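Local structure of protein her-1 (Caenorhabditis elegans, 1SZH) at residues E16-R21 with Q56-A61; S77-D82 with N92-L97; S73-V78 with K128-R133. The protein dictates male development, probably as a secreted signal in sex determination, and inhibits the function of tra-2a. The protein carries 2 engineered substitutions. All coordinates share one frame; numbering follows the deposited sequence.

In the fold
Interaction 1 lies at the surface and joins helix 8-18 to helix 47-59, whereas interactions 2 and 3 sit on the opposite side of the chain's centre, their centres about 27 and 25 Å from its own. Interaction 2 is partly buried and interaction 3 is buried; their centres are about 10 Å apart. They share S77 and V78, because one 3-10 segment packs on helix 85-97 in the first and on helix 120-134 in the second. Chemistry follows place: thin apolar contact beside a disulfide in interaction 1, sulfur against an aromatic ring plus a water-bridged polar margin in interaction 2, and a covalent bond in interaction 3. The C76-C94 disulfide ties interactions 2 and 3 together.

Interaction 1 of 3, residues E16-R21 with Q56-A61; sequences EKCCTR and QNVLFA
V58 lays its CG2 methyl over two side chains at the end of helix 8-18, the lysine K17 and the half-cystine C18. Helices 8-18, 24-33 and 47-59 probably form the overhand three-helix bundle of this protein. The contact is thin, burying 111 Å² in all, and the nearest backbones, K17 and V58, keep their CA atoms 8.1 Å apart. A valine suits this place because it is compact and apolar, and its CG2 fits against both lysine methylenes and cystine sulfur: with CG1 anti to the backbone N (chi1 178°), the other branch, CG2, meets K17 and C18, while V58 also packs on D13 and A14 of the same helix. K17 contributes its aliphatic shaft, which is extended beyond CG and crosses the valine at an angle, its CD lying 4.0 Å from V58 CG2. The ammonium group is employed elsewhere, in a salt bridge to D13, so lysine can offer methylenes to an apolar neighbour while its charge stays near the surface. C18 is disulfide-bonded to C54, one turn before V58 on the same helix, and that bond holds the two helices together beside the packing. C18 SG lies 4.1 Å from the same V58 CG2.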
loop_
_atom_site.group_PDB
_atom_site.type_symbol
_atom_site.label_atom_id
_atom_site.label_comp_id
_atom_site.label_asym_id
_atom_site.label_seq_id
_atom_site.Cartn_x
_atom_site.Cartn_y
_atom_site.Cartn_z
ATOM N N GLU A 16 12.586 -10.241 11.861
ATOM C CA GLU A 16 13.508 -11.381 11.892
ATOM C C GLU A 16 13.286 -12.357 10.736
ATOM O O GLU A 16 14.243 -12.935 10.205
ATOM C CB GLU A 16 13.352 -12.126 13.224
ATOM C CG GLU A 16 13.767 -11.297 14.440
ATOM C CD GLU A 16 13.115 -11.772 15.733
ATOM O OE1 GLU A 16 12.623 -12.920 15.768
ATOM O OE2 GLU A 16 13.104 -10.999 16.721
ATOM N N LYS A 17 12.036 -12.539 10.341
ATOM C CA LYS A 17 11.697 -13.467 9.273
ATOM C C LYS A 17 11.825 -12.899 7.880
ATOM O O LYS A 17 11.983 -13.633 6.912
ATOM C CB LYS A 17 10.252 -13.955 9.449
ATOM C CG LYS A 17 10.056 -14.812 10.704
ATOM C CD LYS A 17 8.619 -15.218 10.897
ATOM C CE LYS A 17 8.511 -16.223 12.062
ATOM N NZ LYS A 17 7.097 -16.591 12.339
ATOM N N CYS A 18 11.806 -11.578 7.779
ATOM C CA CYS A 18 11.789 -10.950 6.471
ATOM C C CYS A 18 12.941 -10.054 6.045
ATOM O O CYS A 18 13.138 -9.858 4.855
ATOM C CB CYS A 18 10.509 -10.124 6.362
ATOM S SG CYS A 18 8.993 -11.058 6.695
ATOM N N CYS A 19 13.648 -9.480 7.017
ATOM C CA CYS A 19 14.758 -8.569 6.748
ATOM C C CYS A 19 16.115 -9.178 7.103
ATOM O O CYS A 19 16.187 -10.076 7.945
ATOM C CB CYS A 19 14.526 -7.289 7.550
ATOM S SG CYS A 19 12.873 -6.693 7.106
ATOM N N THR A 20 17.174 -8.695 6.455
ATOM C CA THR A 20 18.529 -9.181 6.731
ATOM C C THR A 20 18.937 -8.707 8.118
ATOM O O THR A 20 18.331 -7.780 8.674
ATOM C CB THR A 20 19.535 -8.640 5.722
ATOM O OG1 THR A 20 19.577 -7.210 5.814
ATOM C CG2 THR A 20 19.142 -9.054 4.301
ATOM N N ARG A 21 19.967 -9.319 8.689
ATOM C CA ARG A 21 20.412 -8.929 10.023
ATOM C C ARG A 21 20.722 -7.449 10.173
ATOM O O ARG A 21 20.362 -6.833 11.175
ATOM C CB ARG A 21 21.646 -9.730 10.436
ATOM C CG ARG A 21 21.442 -11.227 10.467
ATOM C CD ARG A 21 20.542 -11.640 11.605
ATOM N NE ARG A 21 20.341 -13.098 11.636
ATOM C CZ ARG A 21 19.600 -13.717 12.548
ATOM N NH1 ARG A 21 18.976 -13.025 13.507
ATOM N NH2 ARG A 21 19.510 -15.016 12.492
ATOM N N GLN A 56 3.723 -8.394 5.504
ATOM C CA GLN A 56 2.269 -8.472 5.607
ATOM C C GLN A 56 1.803 -9.866 6.047
ATOM O O GLN A 56 0.904 -10.003 6.879
ATOM C CB GLN A 56 1.636 -8.133 4.263
ATOM C CG GLN A 56 1.708 -6.655 3.920
ATOM C CD GLN A 56 0.321 -6.068 3.700
ATOM O OE1 GLN A 56 -0.458 -6.566 2.887
ATOM N NE2 GLN A 56 0.012 -4.994 4.412
ATOM N N ASN A 57 2.446 -10.884 5.483
ATOM C CA ASN A 57 2.093 -12.262 5.798
ATOM C C ASN A 57 2.361 -12.592 7.265
ATOM O O ASN A 57 1.604 -13.357 7.867
ATOM C CB ASN A 57 2.839 -13.229 4.860
ATOM C CG ASN A 57 2.219 -13.296 3.463
ATOM O OD1 ASN A 57 2.709 -14.024 2.584
ATOM N ND2 ASN A 57 1.150 -12.533 3.246
ATOM N N VAL A 58 3.414 -12.028 7.863
ATOM C CA VAL A 58 3.669 -12.315 9.280
ATOM C C VAL A 58 2.789 -11.446 10.185
ATOM O O VAL A 58 2.115 -11.948 11.078
ATOM C CB VAL A 58 5.154 -12.097 9.658
ATOM C CG1 VAL A 58 5.354 -12.352 11.161
ATOM C CG2 VAL A 58 6.043 -12.993 8.844
ATOM N N LEU A 59 2.752 -10.138 9.943
ATOM C CA LEU A 59 1.962 -9.232 10.782
ATOM C C LEU A 59 0.480 -9.539 10.801
ATOM O O LEU A 59 -0.168 -9.424 11.835
ATOM C CB LEU A 59 2.124 -7.779 10.297
ATOM C CG LEU A 59 3.538 -7.191 10.407
ATOM C CD1 LEU A 59 3.537 -5.797 9.763
ATOM C CD2 LEU A 59 3.964 -7.086 11.856
ATOM N N PHE A 60 -0.050 -9.943 9.656
ATOM C CA PHE A 60 -1.478 -10.183 9.541
ATOM C C PHE A 60 -1.814 -11.660 9.311
ATOM O O PHE A 60 -2.798 -11.983 8.663
ATOM C CB PHE A 60 -2.024 -9.308 8.411
ATOM C CG PHE A 60 -1.828 -7.822 8.663
ATOM C CD1 PHE A 60 -1.104 -7.035 7.775
ATOM C CD2 PHE A 60 -2.326 -7.225 9.825
ATOM C CE1 PHE A 60 -0.861 -5.676 8.049
ATOM C CE2 PHE A 60 -2.092 -5.865 10.106
ATOM C CZ PHE A 60 -1.363 -5.092 9.216
ATOM N N ALA A 61 -0.991 -12.542 9.865
ATOM C CA ALA A 61 -1.202 -13.982 9.710
ATOM C C ALA A 61 -2.584 -14.421 10.209
ATOM O O ALA A 61 -3.252 -15.226 9.565
ATOM C CB ALA A 61 -0.119 -14.743 10.455
#

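Interaction 2 of 3, residues S77-D82 with N92-L97; sequences SVFGND and NRCKNL. With ACT (acetate ion), chain C.
C94 reaches from helix 85-97 toward the ring of F79, its CB 4.2 Å from F79 CD1. The next atom, SG, is anti to the backbone N (chi1 -176°), which carries it along the ring's margin, 3.8 Å from F79 CE1. It lies 5.0 Å from the centroid of the F79 ring and 75° off the ring normal, so the sulfur is at the edge, near the polarised C-H groups. One ring face is covered by V78 CG1. The sulfur's covalent partner is C76, and F126 of helix 120-134 packs on both C94 and F79; a half-cystine and a phenylalanine suit this apolar interior.

K95 supplies the more polar margin. Its chain runs extended past CG until CE comes 3.9 Å from S77 OG, and NZ then donates to a water that also hydrogen-bonds S77 OG. The ammonium also forms a salt bridge with E91. On another side of the helix R93 NE donates almost straight (167°) to O of an acetate ion, probably from the crystallisation liquor, which also bonds R89 NE. The edge-on Cys sulfur-aromatic contact and cystine together join an extended 3-10 segment to an alpha helix, consistent with this protein's left-handed antiparallel four-helix bundle.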
loop_
_atom_site.group_PDB
_atom_site.type_symbol
_atom_site.label_atom_id
_atom_site.label_comp_id
_atom_site.label_asym_id
_atom_site.label_seq_id
_atom_site.Cartn_x
_atom_site.Cartn_y
_atom_site.Cartn_z
ATOM N N SER A 77 -2.752 6.363 -8.749
ATOM C CA SER A 77 -2.533 7.385 -9.755
ATOM C C SER A 77 -3.807 8.077 -10.176
ATOM O O SER A 77 -3.769 9.217 -10.648
ATOM C CB SER A 77 -1.855 6.776 -10.985
ATOM O OG SER A 77 -0.561 6.326 -10.629
ATOM N N VAL A 78 -4.942 7.415 -9.981
ATOM C CA VAL A 78 -6.193 8.033 -10.413
ATOM C C VAL A 78 -6.542 9.322 -9.688
ATOM O O VAL A 78 -7.228 10.177 -10.230
ATOM C CB VAL A 78 -7.396 7.074 -10.294
ATOM C CG1 VAL A 78 -7.860 6.925 -8.853
ATOM C CG2 VAL A 78 -8.529 7.585 -11.164
ATOM N N PHE A 79 -6.062 9.488 -8.461
ATOM C CA PHE A 79 -6.408 10.681 -7.708
ATOM C C PHE A 79 -5.803 11.955 -8.252
ATOM O O PHE A 79 -6.330 13.041 -8.005
ATOM C CB PHE A 79 -6.041 10.482 -6.250
ATOM C CG PHE A 79 -6.861 9.434 -5.582
ATOM C CD1 PHE A 79 -6.275 8.223 -5.190
ATOM C CD2 PHE A 79 -8.233 9.618 -5.404
ATOM C CE1 PHE A 79 -7.055 7.218 -4.623
ATOM C CE2 PHE A 79 -9.021 8.622 -4.837
ATOM C CZ PHE A 79 -8.430 7.413 -4.449
ATOM N N GLY A 80 -4.728 11.807 -9.024
ATOM C CA GLY A 80 -4.071 12.960 -9.604
ATOM C C GLY A 80 -4.807 13.467 -10.830
ATOM O O GLY A 80 -4.422 14.484 -11.401
ATOM N N ASN A 81 -5.863 12.768 -11.243
ATOM C CA ASN A 81 -6.609 13.206 -12.423
ATOM C C ASN A 81 -7.357 14.470 -12.050
ATOM O O ASN A 81 -7.803 15.229 -12.909
ATOM C CB ASN A 81 -7.546 12.100 -12.914
ATOM C CG ASN A 81 -6.796 10.991 -13.652
ATOM O OD1 ASN A 81 -6.096 11.248 -14.638
ATOM N ND2 ASN A 81 -6.941 9.759 -13.180
ATOM N N ASP A 82 -7.489 14.683 -10.747
ATOM C CA ASP A 82 -8.106 15.891 -10.236
ATOM C C ASP A 82 -6.910 16.832 -10.351
ATOM O O ASP A 82 -6.095 16.927 -9.430
ATOM C CB ASP A 82 -8.486 15.711 -8.766
ATOM C CG ASP A 82 -9.136 16.938 -8.181
ATOM O OD1 ASP A 82 -8.569 18.039 -8.331
ATOM O OD2 ASP A 82 -10.211 16.804 -7.566
ATOM N N ASN A 92 -0.336 11.086 -3.679
ATOM C CA ASN A 92 0.905 10.762 -2.970
ATOM C C ASN A 92 0.656 10.104 -1.616
ATOM O O ASN A 92 1.387 9.184 -1.244
ATOM C CB ASN A 92 1.774 12.014 -2.820
ATOM C CG ASN A 92 2.342 12.477 -4.156
ATOM O OD1 ASN A 92 2.572 11.664 -5.058
ATOM N ND2 ASN A 92 2.588 13.776 -4.283
ATOM N N ARG A 93 -0.371 10.561 -0.901
ATOM C CA ARG A 93 -0.740 9.996 0.391
ATOM C C ARG A 93 -1.134 8.537 0.130
ATOM O O ARG A 93 -0.720 7.634 0.850
ATOM C CB ARG A 93 -1.919 10.790 0.972
ATOM C CG ARG A 93 -2.807 10.074 2.011
ATOM C CD ARG A 93 -2.290 10.157 3.433
ATOM N NE ARG A 93 -2.027 11.509 3.932
ATOM C CZ ARG A 93 -2.872 12.263 4.646
ATOM N NH1 ARG A 93 -4.086 11.838 4.962
ATOM N NH2 ARG A 93 -2.456 13.436 5.118
ATOM N N CYS A 94 -1.943 8.316 -0.907
ATOM C CA CYS A 94 -2.376 6.962 -1.258
ATOM C C CYS A 94 -1.165 6.076 -1.580
ATOM O O CYS A 94 -1.050 4.965 -1.064
ATOM C CB CYS A 94 -3.315 7.061 -2.469
ATOM S SG CYS A 94 -4.082 5.529 -3.036
ATOM N N LYS A 95 -0.245 6.572 -2.403
ATOM C CA LYS A 95 0.912 5.751 -2.760
ATOM C C LYS A 95 1.720 5.369 -1.522
ATOM O O LYS A 95 2.193 4.223 -1.408
ATOM C CB LYS A 95 1.797 6.479 -3.763
ATOM C CG LYS A 95 1.153 6.648 -5.133
ATOM C CD LYS A 95 2.068 7.431 -6.076
ATOM C CE LYS A 95 1.505 7.458 -7.493
ATOM N NZ LYS A 95 2.409 8.272 -8.365
ATOM N N ASN A 96 1.882 6.314 -0.594
ATOM C CA ASN A 96 2.629 6.023 0.623
ATOM C C ASN A 96 1.880 4.993 1.475
ATOM O O ASN A 96 2.473 4.023 1.916
ATOM C CB ASN A 96 2.870 7.304 1.428
ATOM C CG ASN A 96 3.990 8.151 0.840
ATOM O OD1 ASN A 96 4.963 7.618 0.291
ATOM N ND2 ASN A 96 3.870 9.469 0.964
ATOM N N LEU A 97 0.588 5.200 1.692
ATOM C CA LEU A 97 -0.186 4.253 2.495
ATOM C C LEU A 97 -0.172 2.864 1.886
ATOM O O LEU A 97 0.020 1.868 2.591
ATOM C CB LEU A 97 -1.651 4.717 2.610
ATOM C CG LEU A 97 -1.909 5.941 3.487
ATOM C CD1 LEU A 97 -3.314 6.506 3.196
ATOM C CD2 LEU A 97 -1.758 5.544 4.938
HETATM C C ACT C . 0.314 14.329 3.579
HETATM O O ACT C . 0.399 13.019 3.472
HETATM O OXT ACT C . 0.381 15.173 2.615
HETATM C CH3 ACT C . 0.102 14.995 4.895
HETATM O O HOH W 1 1.911 7.646 -11.078
#

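Interaction 3 of 3, residues S73-V78 with K128-R133; sequences SVCCSV and KCRSLR. With ACT (acetate ion), chain D.
C75 and C129 are joined by a disulfide that fastens the 3-10 segment 73-78 to helix 120-134. C75 gives up more surface than any other residue of the two segments, 81 Å² against 48 Å² for C129, and both are buried. The bond C75 SG to C129 SG measures 2.2 Å, and its torsion of -78° has the left-handed sense. Each partner turns differently to meet the other: C75 places SG anti to its carbonyl carbon, while C129 places SG anti to the backbone N (chi1 177°). The backbones are thereby drawn close, the CA atoms of C75 and C129 only 5.8 Å apart.

The third contributor, R130, lends its aliphatic stem. R130 CG lies 4.1 Å from C75 SG, and R130 N is 3.6 Å from the same sulfur, so the C75 sulfur lies against the backbone of helix 120-134 just after C129. An arginine suits this border because its inner methylenes can flank sulfur while its guanidinium goes on to salt bridges, NE with D72 and NH1 with E127. D72 receives R133 NE as well, so one carboxylate just before segment 73-78 is gripped by two arginines of helix 120-134. R133 NH2 donates nearly straight (175°) to OXT of an acetate ion that probably came from the crystallisation liquor and is also hydrogen-bonded to K134 NZ.

Around the sulfurs, F126 and I139 pack on C75, and Y147 packs on C129. Segment 73-78 is itself held by i to i+3 bonds such as V78 N to C75 O (3.2 Å). The covalent link closes a loop of 53 intervening residues. In a secreted protein, where disulfides are generally stable, such a bond implies that the position of the 3-10 segment against the helix does not depend on packing or on the D72 charge pairs alone.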
loop_
_atom_site.group_PDB
_atom_site.type_symbol
_atom_site.label_atom_id
_atom_site.label_comp_id
_atom_site.label_asym_id
_atom_site.label_seq_id
_atom_site.Cartn_x
_atom_site.Cartn_y
_atom_site.Cartn_z
ATOM N N SER A 73 -1.203 -0.565 -5.304
ATOM C CA SER A 73 -0.725 0.799 -5.125
ATOM C C SER A 73 -0.717 1.569 -6.446
ATOM O O SER A 73 -0.788 2.800 -6.446
ATOM C CB SER A 73 0.669 0.812 -4.488
ATOM O OG SER A 73 1.625 0.166 -5.320
ATOM N N VAL A 74 -0.665 0.860 -7.570
ATOM C CA VAL A 74 -0.658 1.550 -8.866
ATOM C C VAL A 74 -1.994 2.265 -9.119
ATOM O O VAL A 74 -2.063 3.228 -9.880
ATOM C CB VAL A 74 -0.365 0.563 -10.021
ATOM C CG1 VAL A 74 0.930 -0.216 -9.755
ATOM C CG2 VAL A 74 -1.517 -0.372 -10.200
ATOM N N CYS A 75 -3.044 1.822 -8.447
ATOM C CA CYS A 75 -4.370 2.424 -8.613
ATOM C C CYS A 75 -4.434 3.852 -8.074
ATOM O O CYS A 75 -5.298 4.658 -8.439
ATOM C CB CYS A 75 -5.411 1.565 -7.903
ATOM S SG CYS A 75 -5.522 -0.128 -8.514
ATOM N N CYS A 76 -3.505 4.171 -7.188
ATOM C CA CYS A 76 -3.465 5.493 -6.578
ATOM C C CYS A 76 -3.323 6.645 -7.582
ATOM O O CYS A 76 -3.717 7.775 -7.284
ATOM C CB CYS A 76 -2.282 5.557 -5.618
ATOM S SG CYS A 76 -2.420 4.553 -4.150
ATOM N N SER A 77 -2.752 6.363 -8.749
ATOM C CA SER A 77 -2.533 7.385 -9.755
ATOM C C SER A 77 -3.807 8.077 -10.176
ATOM O O SER A 77 -3.769 9.217 -10.648
ATOM C CB SER A 77 -1.855 6.776 -10.985
ATOM O OG SER A 77 -0.561 6.326 -10.629
ATOM N N VAL A 78 -4.942 7.415 -9.981
ATOM C CA VAL A 78 -6.193 8.033 -10.413
ATOM C C VAL A 78 -6.542 9.322 -9.688
ATOM O O VAL A 78 -7.228 10.177 -10.230
ATOM C CB VAL A 78 -7.396 7.074 -10.294
ATOM C CG1 VAL A 78 -7.860 6.925 -8.853
ATOM C CG2 VAL A 78 -8.529 7.585 -11.164
ATOM N N LYS A 128 -12.493 0.408 -8.217
ATOM C CA LYS A 128 -12.711 -0.433 -9.411
ATOM C C LYS A 128 -11.371 -0.979 -9.925
ATOM O O LYS A 128 -11.256 -2.134 -10.337
ATOM C CB LYS A 128 -13.434 0.379 -10.489
ATOM C CG LYS A 128 -13.736 -0.388 -11.785
ATOM C CD LYS A 128 -14.711 0.431 -12.630
ATOM C CE LYS A 128 -15.330 -0.391 -13.744
ATOM N NZ LYS A 128 -16.356 0.420 -14.456
ATOM N N CYS A 129 -10.342 -0.143 -9.922
ATOM C CA CYS A 129 -9.019 -0.572 -10.333
ATOM C C CYS A 129 -8.575 -1.746 -9.443
ATOM O O CYS A 129 -8.012 -2.712 -9.946
ATOM C CB CYS A 129 -8.049 0.621 -10.198
ATOM S SG CYS A 129 -6.331 0.322 -10.557
ATOM N N ARG A 130 -8.803 -1.657 -8.130
ATOM C CA ARG A 130 -8.415 -2.749 -7.245
ATOM C C ARG A 130 -9.179 -4.034 -7.590
ATOM O O ARG A 130 -8.592 -5.117 -7.586
ATOM C CB ARG A 130 -8.653 -2.383 -5.782
ATOM C CG ARG A 130 -7.725 -1.271 -5.243
ATOM C CD ARG A 130 -7.970 -1.088 -3.731
ATOM N NE ARG A 130 -7.582 -2.292 -3.007
ATOM C CZ ARG A 130 -8.230 -2.796 -1.965
ATOM N NH1 ARG A 130 -9.323 -2.204 -1.493
ATOM N NH2 ARG A 130 -7.783 -3.914 -1.402
ATOM N N SER A 131 -10.479 -3.902 -7.868
ATOM C CA SER A 131 -11.304 -5.060 -8.234
ATOM C C SER A 131 -10.802 -5.694 -9.527
ATOM O O SER A 131 -10.688 -6.917 -9.612
ATOM C CB SER A 131 -12.768 -4.643 -8.402
ATOM O OG SER A 131 -13.339 -4.343 -7.139
ATOM N N LEU A 132 -10.493 -4.878 -10.535
ATOM C CA LEU A 132 -9.981 -5.421 -11.801
ATOM C C LEU A 132 -8.642 -6.163 -11.592
ATOM O O LEU A 132 -8.409 -7.216 -12.199
ATOM C CB LEU A 132 -9.801 -4.306 -12.835
ATOM C CG LEU A 132 -11.080 -3.801 -13.520
ATOM C CD1 LEU A 132 -10.683 -2.747 -14.536
ATOM C CD2 LEU A 132 -11.814 -4.954 -14.200
ATOM N N ARG A 133 -7.765 -5.618 -10.745
ATOM C CA ARG A 133 -6.477 -6.275 -10.447
ATOM C C ARG A 133 -6.782 -7.656 -9.819
ATOM O O ARG A 133 -6.214 -8.683 -10.206
ATOM C CB ARG A 133 -5.672 -5.391 -9.469
ATOM C CG ARG A 133 -4.146 -5.685 -9.331
ATOM C CD ARG A 133 -3.831 -6.943 -8.512
ATOM N NE ARG A 133 -4.541 -6.983 -7.235
ATOM C CZ ARG A 133 -4.814 -8.101 -6.577
ATOM N NH1 ARG A 133 -4.422 -9.275 -7.079
ATOM N NH2 ARG A 133 -5.513 -8.063 -5.460
HETATM C C ACT D . -5.137 -11.228 -4.027
HETATM O O ACT D . -4.727 -12.263 -4.708
HETATM O OXT ACT D . -6.330 -10.760 -4.001
HETATM C CH3 ACT D . -4.196 -10.450 -3.169
#